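PDB 3K5I: phosphoribosyl-aminoimidazole carboxylase from Aspergillus clavatus, which probably catalyses the ATP-dependent carboxylation of 5-aminoimidazole ribonucleotide to its N5-carboxy derivative, a step of purine biosynthesis. Local coordinates for residues A341-T344 with H345-A349; M384-A387 with E388-Q392; M38-E41 with S42-L46; N57-A60 with K61-S64. All coordinates share one frame; numbering follows the deposited sequence. Where two conformers were deposited one is given.

Interaction 1. Residues A341-T344 with H345-A349; sequences APDT and HLQAA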
loop_
_atom_site.group_PDB
_atom_site.type_symbol
_atom_site.label_atom_id
_atom_site.label_comp_id
_atom_site.label_asym_id
_atom_site.label_seq_id
_atom_site.Cartn_x
_atom_site.Cartn_y
_atom_site.Cartn_z
ATOM N N ALA A 341 -28.803 -2.321 -2.815
ATOM C CA ALA A 341 -28.413 -2.533 -4.218
ATOM C C ALA A 341 -27.021 -3.118 -4.398
ATOM O O ALA A 341 -26.156 -3.083 -3.540
ATOM C CB ALA A 341 -28.473 -1.222 -4.989
ATOM N N PRO A 342 -26.730 -3.667 -5.557
ATOM C CA PRO A 342 -25.386 -4.197 -5.650
ATOM C C PRO A 342 -24.372 -3.174 -6.196
ATOM O O PRO A 342 -23.197 -3.523 -6.350
ATOM C CB PRO A 342 -25.556 -5.470 -6.491
ATOM C CG PRO A 342 -26.852 -5.296 -7.239
ATOM C CD PRO A 342 -27.707 -4.384 -6.393
ATOM N N ASP A 343 -24.781 -1.929 -6.473
ATOM C CA ASP A 343 -23.881 -0.890 -7.035
ATOM C C ASP A 343 -23.396 0.032 -5.935
ATOM O O ASP A 343 -22.347 0.678 -6.008
ATOM C CB ASP A 343 -24.648 -0.009 -8.039
ATOM C CG ASP A 343 -25.685 0.932 -7.369
ATOM O OD1 ASP A 343 -26.594 0.470 -6.637
ATOM O OD2 ASP A 343 -25.628 2.168 -7.582
ATOM N N THR A 344 -24.271 0.039 -4.937
ATOM C CA THR A 344 -24.226 0.783 -3.694
ATOM C C THR A 344 -22.803 0.832 -3.154
ATOM O O THR A 344 -22.210 1.898 -3.038
ATOM C CB THR A 344 -25.307 0.197 -2.749
ATOM O OG1 THR A 344 -26.552 0.111 -3.461
ATOM C CG2 THR A 344 -25.481 1.014 -1.475
ATOM N N HIS A 345 -22.173 -0.287 -2.836
ATOM C CA HIS A 345 -20.808 -0.034 -2.387
ATOM C C HIS A 345 -20.014 0.897 -3.327
ATOM O O HIS A 345 -19.055 1.551 -2.862
ATOM C CB HIS A 345 -20.023 -1.369 -2.189
ATOM C CG HIS A 345 -19.892 -2.182 -3.432
ATOM N ND1 HIS A 345 -20.976 -2.797 -4.021
ATOM C CD2 HIS A 345 -18.814 -2.489 -4.199
ATOM C CE1 HIS A 345 -20.571 -3.443 -5.103
ATOM N NE2 HIS A 345 -19.265 -3.282 -5.227
ATOM N N LEU A 346 -20.293 0.998 -4.633
ATOM C CA LEU A 346 -19.394 1.877 -5.397
ATOM C C LEU A 346 -19.564 3.352 -5.172
ATOM O O LEU A 346 -18.662 4.190 -5.219
ATOM C CB LEU A 346 -19.228 1.507 -6.851
ATOM C CG LEU A 346 -18.837 0.033 -6.916
ATOM C CD1 LEU A 346 -19.221 -0.636 -8.207
ATOM C CD2 LEU A 346 -17.304 -0.179 -6.814
ATOM N N GLN A 347 -20.810 3.622 -4.849
ATOM C CA GLN A 347 -21.180 4.975 -4.555
ATOM C C GLN A 347 -20.400 5.478 -3.329
ATOM O O GLN A 347 -19.941 6.618 -3.276
ATOM C CB GLN A 347 -22.589 4.968 -3.971
ATOM C CG GLN A 347 -23.681 4.325 -4.769
ATOM C CD GLN A 347 -24.987 4.864 -4.243
ATOM O OE1 GLN A 347 -26.050 4.292 -4.497
ATOM N NE2 GLN A 347 -24.903 6.008 -3.531
ATOM N N ALA A 348 -20.240 4.636 -2.320
ATOM C CA ALA A 348 -19.457 5.025 -1.144
ATOM C C ALA A 348 -17.986 5.271 -1.486
ATOM O O ALA A 348 -17.409 6.219 -0.982
ATOM C CB ALA A 348 -19.395 3.875 -0.173
ATOM N N ALA A 349 -17.377 4.378 -2.262
ATOM C CA ALA A 349 -15.953 4.546 -2.628
ATOM C C ALA A 349 -15.766 5.830 -3.410
ATOM O O ALA A 349 -14.757 6.557 -3.317
ATOM C CB ALA A 349 -15.492 3.428 -3.500
#

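Interaction 2. Residues M384-A387 with E388-Q392; sequences MHEA and ETHIQ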
loop_
_atom_site.group_PDB
_atom_site.type_symbol
_atom_site.label_atom_id
_atom_site.label_comp_id
_atom_site.label_asym_id
_atom_site.label_seq_id
_atom_site.Cartn_x
_atom_site.Cartn_y
_atom_site.Cartn_z
ATOM N N MET A 384 -7.726 13.536 16.123
ATOM C CA MET A 384 -8.920 12.732 15.864
ATOM C C MET A 384 -9.981 13.706 15.385
ATOM O O MET A 384 -10.698 13.503 14.396
ATOM C CB MET A 384 -9.323 12.160 17.244
ATOM C CG MET A 384 -10.198 10.921 17.258
ATOM S SD MET A 384 -10.018 9.676 15.902
ATOM C CE MET A 384 -9.165 8.383 16.958
ATOM N N HIS A 385 -10.058 14.791 16.143
ATOM C CA HIS A 385 -11.058 15.769 15.867
ATOM C C HIS A 385 -11.090 15.907 14.366
ATOM O O HIS A 385 -12.059 15.755 13.694
ATOM C CB HIS A 385 -10.721 17.105 16.473
ATOM C CG HIS A 385 -11.824 18.067 16.236
ATOM N ND1 HIS A 385 -13.079 17.876 16.781
ATOM C CD2 HIS A 385 -11.898 19.174 15.469
ATOM C CE1 HIS A 385 -13.871 18.852 16.381
ATOM N NE2 HIS A 385 -13.179 19.651 15.587
ATOM N N GLU A 386 -9.965 16.350 13.844
ATOM C CA GLU A 386 -9.907 16.638 12.418
ATOM C C GLU A 386 -10.193 15.444 11.491
ATOM O O GLU A 386 -10.801 15.621 10.411
ATOM C CB GLU A 386 -8.518 17.188 12.202
ATOM C CG GLU A 386 -8.338 18.004 10.977
ATOM C CD GLU A 386 -6.862 18.214 10.727
ATOM O OE1 GLU A 386 -6.053 18.257 11.698
ATOM O OE2 GLU A 386 -6.556 18.316 9.525
ATOM N N ALA A 387 -9.752 14.246 11.908
ATOM C CA ALA A 387 -9.987 12.999 11.148
ATOM C C ALA A 387 -11.509 12.788 11.179
ATOM O O ALA A 387 -12.133 12.434 10.165
ATOM C CB ALA A 387 -9.266 11.778 11.800
ATOM N N GLU A 388 -12.099 13.018 12.353
ATOM C CA GLU A 388 -13.543 12.881 12.492
ATOM C C GLU A 388 -14.296 13.828 11.539
ATOM O O GLU A 388 -15.296 13.474 10.897
ATOM C CB GLU A 388 -13.954 13.244 13.884
ATOM C CG GLU A 388 -13.846 12.125 14.899
ATOM C CD GLU A 388 -13.821 12.715 16.303
ATOM O OE1 GLU A 388 -13.507 12.003 17.274
ATOM O OE2 GLU A 388 -14.128 13.913 16.457
ATOM N N THR A 389 -13.800 15.052 11.449
ATOM C CA THR A 389 -14.453 15.967 10.518
ATOM C C THR A 389 -14.283 15.604 9.038
ATOM O O THR A 389 -15.164 15.813 8.182
ATOM C CB THR A 389 -13.753 17.303 10.728
ATOM O OG1 THR A 389 -13.950 17.750 12.079
ATOM C CG2 THR A 389 -14.295 18.305 9.767
ATOM N N HIS A 390 -13.112 15.098 8.685
ATOM C CA HIS A 390 -12.930 14.756 7.275
ATOM C C HIS A 390 -13.836 13.629 6.887
ATOM O O HIS A 390 -14.327 13.570 5.763
ATOM C CB HIS A 390 -11.588 14.154 7.078
ATOM C CG HIS A 390 -10.477 15.153 7.049
ATOM N ND1 HIS A 390 -10.692 16.514 6.944
ATOM C CD2 HIS A 390 -9.134 14.972 7.099
ATOM C CE1 HIS A 390 -9.521 17.128 6.959
ATOM N NE2 HIS A 390 -8.562 16.218 7.034
ATOM N N ILE A 391 -14.050 12.699 7.809
ATOM C CA ILE A 391 -14.908 11.573 7.465
ATOM C C ILE A 391 -16.428 11.724 7.610
ATOM O O ILE A 391 -17.206 10.992 6.975
ATOM C CB ILE A 391 -14.463 10.295 8.196
ATOM C CG1 ILE A 391 -14.859 9.046 7.435
ATOM C CG2 ILE A 391 -15.034 10.269 9.593
ATOM C CD1 ILE A 391 -14.054 7.691 7.879
ATOM N N GLN A 392 -16.892 12.643 8.441
ATOM C CA GLN A 392 -18.364 12.724 8.579
ATOM C C GLN A 392 -19.311 12.573 7.388
ATOM O O GLN A 392 -20.241 11.748 7.351
ATOM C CB GLN A 392 -18.800 13.955 9.364
ATOM C CG GLN A 392 -20.258 13.869 9.814
ATOM C CD GLN A 392 -20.492 12.638 10.641
ATOM O OE1 GLN A 392 -20.259 12.648 11.848
ATOM N NE2 GLN A 392 -20.914 11.557 9.993
HETATM O O HOH W 1 -6.122 16.417 8.086
#

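Interaction 3. Residues M38-E41 with S42-L46; sequences MLVE and SANRL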
loop_
_atom_site.group_PDB
_atom_site.type_symbol
_atom_site.label_atom_id
_atom_site.label_comp_id
_atom_site.label_asym_id
_atom_site.label_seq_id
_atom_site.Cartn_x
_atom_site.Cartn_y
_atom_site.Cartn_z
ATOM N N MET A 38 -4.679 -8.475 1.675
ATOM C CA MET A 38 -3.852 -7.463 2.289
ATOM C C MET A 38 -2.559 -8.160 2.653
ATOM O O MET A 38 -1.455 -7.599 2.557
ATOM C CB MET A 38 -4.554 -6.801 3.485
ATOM C CG MET A 38 -5.436 -5.773 2.821
ATOM S SD MET A 38 -6.483 -4.776 3.870
ATOM C CE MET A 38 -7.551 -5.915 4.384
ATOM N N LEU A 39 -2.681 -9.421 3.031
ATOM C CA LEU A 39 -1.436 -10.123 3.337
ATOM C C LEU A 39 -0.510 -10.155 2.105
ATOM O O LEU A 39 0.676 -9.888 2.251
ATOM C CB LEU A 39 -1.680 -11.506 3.962
ATOM C CG LEU A 39 -0.425 -12.066 4.656
ATOM C CD1 LEU A 39 -0.003 -11.502 6.030
ATOM C CD2 LEU A 39 -0.449 -13.583 4.713
ATOM N N VAL A 40 -1.036 -10.472 0.917
ATOM C CA VAL A 40 -0.272 -10.517 -0.343
ATOM C C VAL A 40 0.239 -9.125 -0.648
ATOM O O VAL A 40 1.403 -8.960 -0.998
ATOM C CB VAL A 40 -1.075 -11.101 -1.549
ATOM C CG1 VAL A 40 -0.171 -11.461 -2.808
ATOM C CG2 VAL A 40 -1.717 -12.388 -1.087
ATOM N N GLU A 41 -0.544 -8.075 -0.487
ATOM C CA GLU A 41 0.190 -6.854 -0.757
ATOM C C GLU A 41 1.477 -6.838 0.061
ATOM O O GLU A 41 2.585 -6.517 -0.424
ATOM C CB GLU A 41 -0.624 -5.674 -0.312
ATOM C CG GLU A 41 -2.062 -5.921 -0.732
ATOM C CD GLU A 41 -2.925 -4.735 -0.341
ATOM O OE1 GLU A 41 -2.670 -4.169 0.732
ATOM O OE2 GLU A 41 -3.805 -4.248 -1.070
ATOM N N SER A 42 1.359 -7.170 1.335
ATOM C CA SER A 42 2.584 -7.118 2.168
ATOM C C SER A 42 3.622 -8.106 1.675
ATOM O O SER A 42 4.793 -7.828 1.797
ATOM C CB SER A 42 2.240 -7.510 3.608
ATOM O OG SER A 42 1.588 -6.426 4.241
ATOM N N ALA A 43 3.208 -9.249 1.131
ATOM C CA ALA A 43 4.157 -10.260 0.692
ATOM C C ALA A 43 4.989 -9.816 -0.496
ATOM O O ALA A 43 6.224 -10.027 -0.598
ATOM C CB ALA A 43 3.402 -11.725 0.534
ATOM N N ASN A 44 4.269 -9.112 -1.344
ATOM C CA ASN A 44 4.712 -8.577 -2.629
ATOM C C ASN A 44 5.772 -7.517 -2.448
ATOM O O ASN A 44 6.719 -7.395 -3.260
ATOM C CB ASN A 44 3.504 -7.948 -3.343
ATOM C CG ASN A 44 2.566 -8.988 -3.968
ATOM O OD1 ASN A 44 2.886 -10.189 -4.060
ATOM N ND2 ASN A 44 1.425 -8.500 -4.490
ATOM N N ARG A 45 5.579 -6.739 -1.383
ATOM C CA ARG A 45 6.580 -5.697 -1.129
ATOM C C ARG A 45 7.920 -6.335 -0.703
ATOM O O ARG A 45 8.996 -5.785 -0.863
ATOM C CB ARG A 45 6.049 -4.801 -0.033
ATOM C CG ARG A 45 4.790 -4.013 -0.455
ATOM C CD ARG A 45 5.345 -2.628 -0.607
ATOM N NE ARG A 45 4.450 -1.744 -1.345
ATOM C CZ ARG A 45 3.838 -0.744 -0.714
ATOM N NH1 ARG A 45 4.018 -0.538 0.580
ATOM N NH2 ARG A 45 3.033 0.062 -1.366
ATOM N N LEU A 46 7.885 -7.546 -0.167
ATOM C CA LEU A 46 9.146 -8.176 0.193
ATOM C C LEU A 46 9.584 -9.298 -0.791
ATOM O O LEU A 46 10.630 -9.932 -0.615
ATOM C CB LEU A 46 9.025 -8.676 1.625
ATOM C CG LEU A 46 8.821 -7.656 2.727
ATOM C CD1 LEU A 46 8.831 -8.705 3.842
ATOM C CD2 LEU A 46 9.898 -6.542 2.817
#

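Interaction 4. Residues N57-A60 with K61-S64; sequences NSPA and KQIS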
loop_
_atom_site.group_PDB
_atom_site.type_symbol
_atom_site.label_atom_id
_atom_site.label_comp_id
_atom_site.label_asym_id
_atom_site.label_seq_id
_atom_site.Cartn_x
_atom_site.Cartn_y
_atom_site.Cartn_z
ATOM N N ASN A 57 -9.199 -16.983 -9.037
ATOM C CA ASN A 57 -9.478 -15.561 -9.143
ATOM C C ASN A 57 -10.017 -14.884 -7.858
ATOM O O ASN A 57 -10.709 -13.849 -7.895
ATOM C CB ASN A 57 -10.486 -15.368 -10.240
ATOM C CG ASN A 57 -10.364 -13.999 -10.835
ATOM O OD1 ASN A 57 -11.352 -13.264 -10.893
ATOM N ND2 ASN A 57 -9.137 -13.614 -11.209
ATOM N N SER A 58 -9.705 -15.455 -6.697
ATOM C CA SER A 58 -10.207 -14.782 -5.516
ATOM C C SER A 58 -9.371 -13.513 -5.286
ATOM O O SER A 58 -8.321 -13.324 -5.933
ATOM C CB SER A 58 -10.239 -15.739 -4.334
ATOM O OG SER A 58 -8.920 -16.017 -3.950
ATOM N N PRO A 59 -9.840 -12.656 -4.369
ATOM C CA PRO A 59 -9.168 -11.391 -4.050
ATOM C C PRO A 59 -7.666 -11.318 -3.909
ATOM O O PRO A 59 -7.041 -10.352 -4.361
ATOM C CB PRO A 59 -9.872 -10.860 -2.819
ATOM C CG PRO A 59 -11.302 -11.366 -3.114
ATOM C CD PRO A 59 -11.066 -12.817 -3.570
ATOM N N ALA A 60 -7.124 -12.413 -3.397
ATOM C CA ALA A 60 -5.684 -12.511 -3.182
ATOM C C ALA A 60 -4.865 -13.037 -4.338
ATOM O O ALA A 60 -3.721 -12.657 -4.569
ATOM C CB ALA A 60 -5.344 -13.144 -1.767
ATOM N N LYS A 61 -5.512 -13.895 -5.101
ATOM C CA LYS A 61 -4.896 -14.498 -6.270
ATOM C C LYS A 61 -4.768 -13.413 -7.318
ATOM O O LYS A 61 -3.748 -13.383 -7.999
ATOM C CB LYS A 61 -5.818 -15.593 -6.789
ATOM C CG LYS A 61 -5.918 -16.768 -5.827
ATOM C CD LYS A 61 -6.564 -17.897 -6.720
ATOM C CE LYS A 61 -6.291 -19.283 -6.108
ATOM N NZ LYS A 61 -7.541 -19.879 -5.655
ATOM N N GLN A 62 -5.785 -12.542 -7.357
ATOM C CA GLN A 62 -5.884 -11.405 -8.236
ATOM C C GLN A 62 -4.657 -10.511 -8.317
ATOM O O GLN A 62 -4.443 -9.882 -9.387
ATOM C CB GLN A 62 -7.138 -10.597 -7.991
ATOM C CG GLN A 62 -8.380 -11.421 -8.199
ATOM C CD GLN A 62 -9.590 -10.524 -7.999
ATOM O OE1 GLN A 62 -9.557 -9.289 -8.155
ATOM N NE2 GLN A 62 -10.669 -11.140 -7.574
ATOM N N ILE A 63 -3.830 -10.541 -7.269
ATOM C CA ILE A 63 -2.595 -9.709 -7.206
ATOM C C ILE A 63 -1.307 -10.485 -6.959
ATOM O O ILE A 63 -0.361 -10.001 -6.342
ATOM C CB ILE A 63 -2.739 -8.528 -6.173
ATOM C CG1 ILE A 63 -2.965 -9.064 -4.733
ATOM C CG2 ILE A 63 -4.003 -7.713 -6.507
ATOM C CD1 ILE A 63 -2.429 -8.065 -3.699
ATOM N N SER A 64 -1.281 -11.713 -7.445
ATOM C CA SER A 64 -0.136 -12.573 -7.266
ATOM C C SER A 64 -0.179 -13.501 -8.492
ATOM O O SER A 64 -0.731 -14.604 -8.458
ATOM C CB SER A 64 -0.452 -13.389 -6.006
ATOM O OG SER A 64 0.452 -14.468 -5.811
#

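Interaction 1. Residues A341-T344 with H345-A349
The chain turns from loop into helix between D343 and A348: T344 O accepts from Q347 N at 2.9 Å and from A348 N at 3.4 Å, both weak bonds, while D343 O takes L346 N at a modelled 2.5 Å, too short to trust in detail. P342, whose ring restricts phi, suits the bend that leads into the helix after the extended A341. H345 has its CG between its own N and carbonyl carbon (chi1 61°), which folds the imidazole back over the turn. P342 O then lies at the ring edge, near its plane, 2.9 Å from H345 CE1, and D343 O lies over a face. L346 lays its CB on D343 O at 3.3 Å, and the L346 backbone O is bonded to W22 NE1 of the second subunit. In the conformer described, one of two, the methylene CG of Q347 rests 3.3 Å from T344 O; the approach of its OE1 to D343 OD2, two acceptors that gain nothing from meeting, is doubtful. With T344 poorly ordered as well, the contact relies on backbone carbonyls meeting N-H groups and the imidazole edge, and the carboxylate probably contributes little attraction.

Interaction 2. Residues M384-A387 with E388-Q392
E388 lies across M384 at about a right angle, one turn further along the helix, so that its OE1 meets the thioether chain at M384 CG, 3.5 Å away. Its other oxygen, OE2, comes within 3.6 Å of H385 CA; in the conformer described, one of two, the H385 ring stands nearly upright to the carboxylate, with planes 72° apart. The strong partner of E388 lies elsewhere: OE1 forms a salt bridge with R244, and a long acidic chain suits that reach from the helix.

T389 turns its hydroxyl back along the helix, as threonine readily does, and OG1 gives its proton to H385 O at 3.2 Å from above the carbonyl plane. The same carbonyl receives T389 N, and is thus gripped twice.

E386 and H390 run side by side and point the same way, carboxylate and ring planes 83° apart. Their ends do not touch, OE2 to NE2 being 3.8 Å; a water lies between them, 2.7 Å from H390 NE2, though its modelled distance to E386 OE2 is too short to be taken literally. With CG of H390 beside its own N (chi1 -78°), the ring lies with one face over E386 O, 3.4 Å from CG.

The small A387 and the branched I391 occupy the inner side against I332 of strand 331-337. Pairs spaced i to i+4, polar outside and aliphatic inside, mark the first turns of an amphipathic alpha-helix, here helix 384-399 lying on the large antiparallel sheet.

Interaction 3. Residues M38-E41 with S42-L46
V40 and N44 meet one turn apart on helix 34-46, within a regular ladder of backbone hydrogen bonds. S42 N reaches M38 O at 3.1 Å, A43 N reaches L39 O at 2.8 Å, and N44 N and R45 N follow on V40 O and E41 O; the V40 O bond is nearly straight, at 162°.

Van der Waals contacts make up the second group. N44 sets its amide obliquely across V40, with OD1 3.5 Å from CG1, the methyl that stands anti to the V40 backbone N (chi1 -167°). The amide carbon CG of N44 also lies 3.2 Å from V40 O. S42 CB rests 3.2 Å from L39 O, as ordinary helix geometry dictates, and the methylene CG of R45 lies 3.3 Å from E41 O.

The polar ends are satisfied from beyond these turns. Serine suits position 42 through its small buried hydroxyl, OG being hydrogen-bonded to D309, and N44 ND2 is bonded to I63 O. E41 and R45 do not pair with each other within the chain; each forms its salt bridge with its counterpart, R45 or E41 of the second subunit, and the long chains of glutamate and arginine suit the reach across the interface. M38 and L39, both buried and apolar, face helix 307-315, M38 on F308 and L39 on H311 and L312.

Strand 26-30, this helix and strand 49-54 form a beta-alpha-beta unit, and a GxGxxG-like sequence leads into the helix, consistent with the Rossmann-like fold of the preATP-grasp domain.

Interaction 4. Residues N57-A60 with K61-S64
S58 O anchors the backbone of this turn, taking Q62 N at 3.0 Å in a bond of 162° and K61 N in a weak one, while A60 O takes I63 N weakly and K61 O takes S64 N at 3.0 Å. The chain here follows strand 49-54 of the parallel sheet in the preATP-grasp domain, a Rossmann-like fold, and curls through successive, overlapping turns. N57 has left-handed backbone angles, which asparagine tolerates better than most residues, and P59, with phi held near that of a helix, suits the start of the first turn.

Q62 supplies the chief side-chain bond. Its extended amide swings back to N57, where NE2 donates to the backbone O at 2.7 Å; the acceptor lies in the amide plane, although the donor is tilted from the carbonyl plane. The N57 and Q62 side chains run at a slant to each other, yet their amide planes are only 14° apart, and ND2 of N57 approaches Q62 CG at 3.8 Å. Q62 CG itself lies 3.0 Å from S58 O.

K61 lays its aliphatic chain over the opening residues: with CG beside the backbone N (chi1 -68°), CG meets S58 OG at 3.6 Å and CD meets N57 N at the same distance, while NZ is hydrogen-bonded to A55 O. The small S58 suits its buried place, where OG is bonded to G32 O. P59 O accepts from R37, and Q62 joins the second subunit through backbone hydrogen bonds. At the far end the CB of S64 comes to rest 3.6 Å from A60 O.

In the fold
Interactions 3 and 4 are neighbours in the preATP-grasp domain, their centres about 12 Å apart: V40 CG2 packs on A60 CB at 3.8 Å, V40 CG1 on S64 CB at 3.7 Å, and E41 CG on I63 CD1 at 3.7 Å. Interactions 1 and 2 both belong to the C-terminal domain but stand apart, centres about 22 Å and nearest atoms about 9 Å. The side chains of P59 and M38 lie near the bound 5-aminoimidazole ribonucleotide, each about 7 Å away, and that of H345 is farther off at about 11 Å; none of the three is among the residues lining its pocket. All four interactions also reach the second subunit.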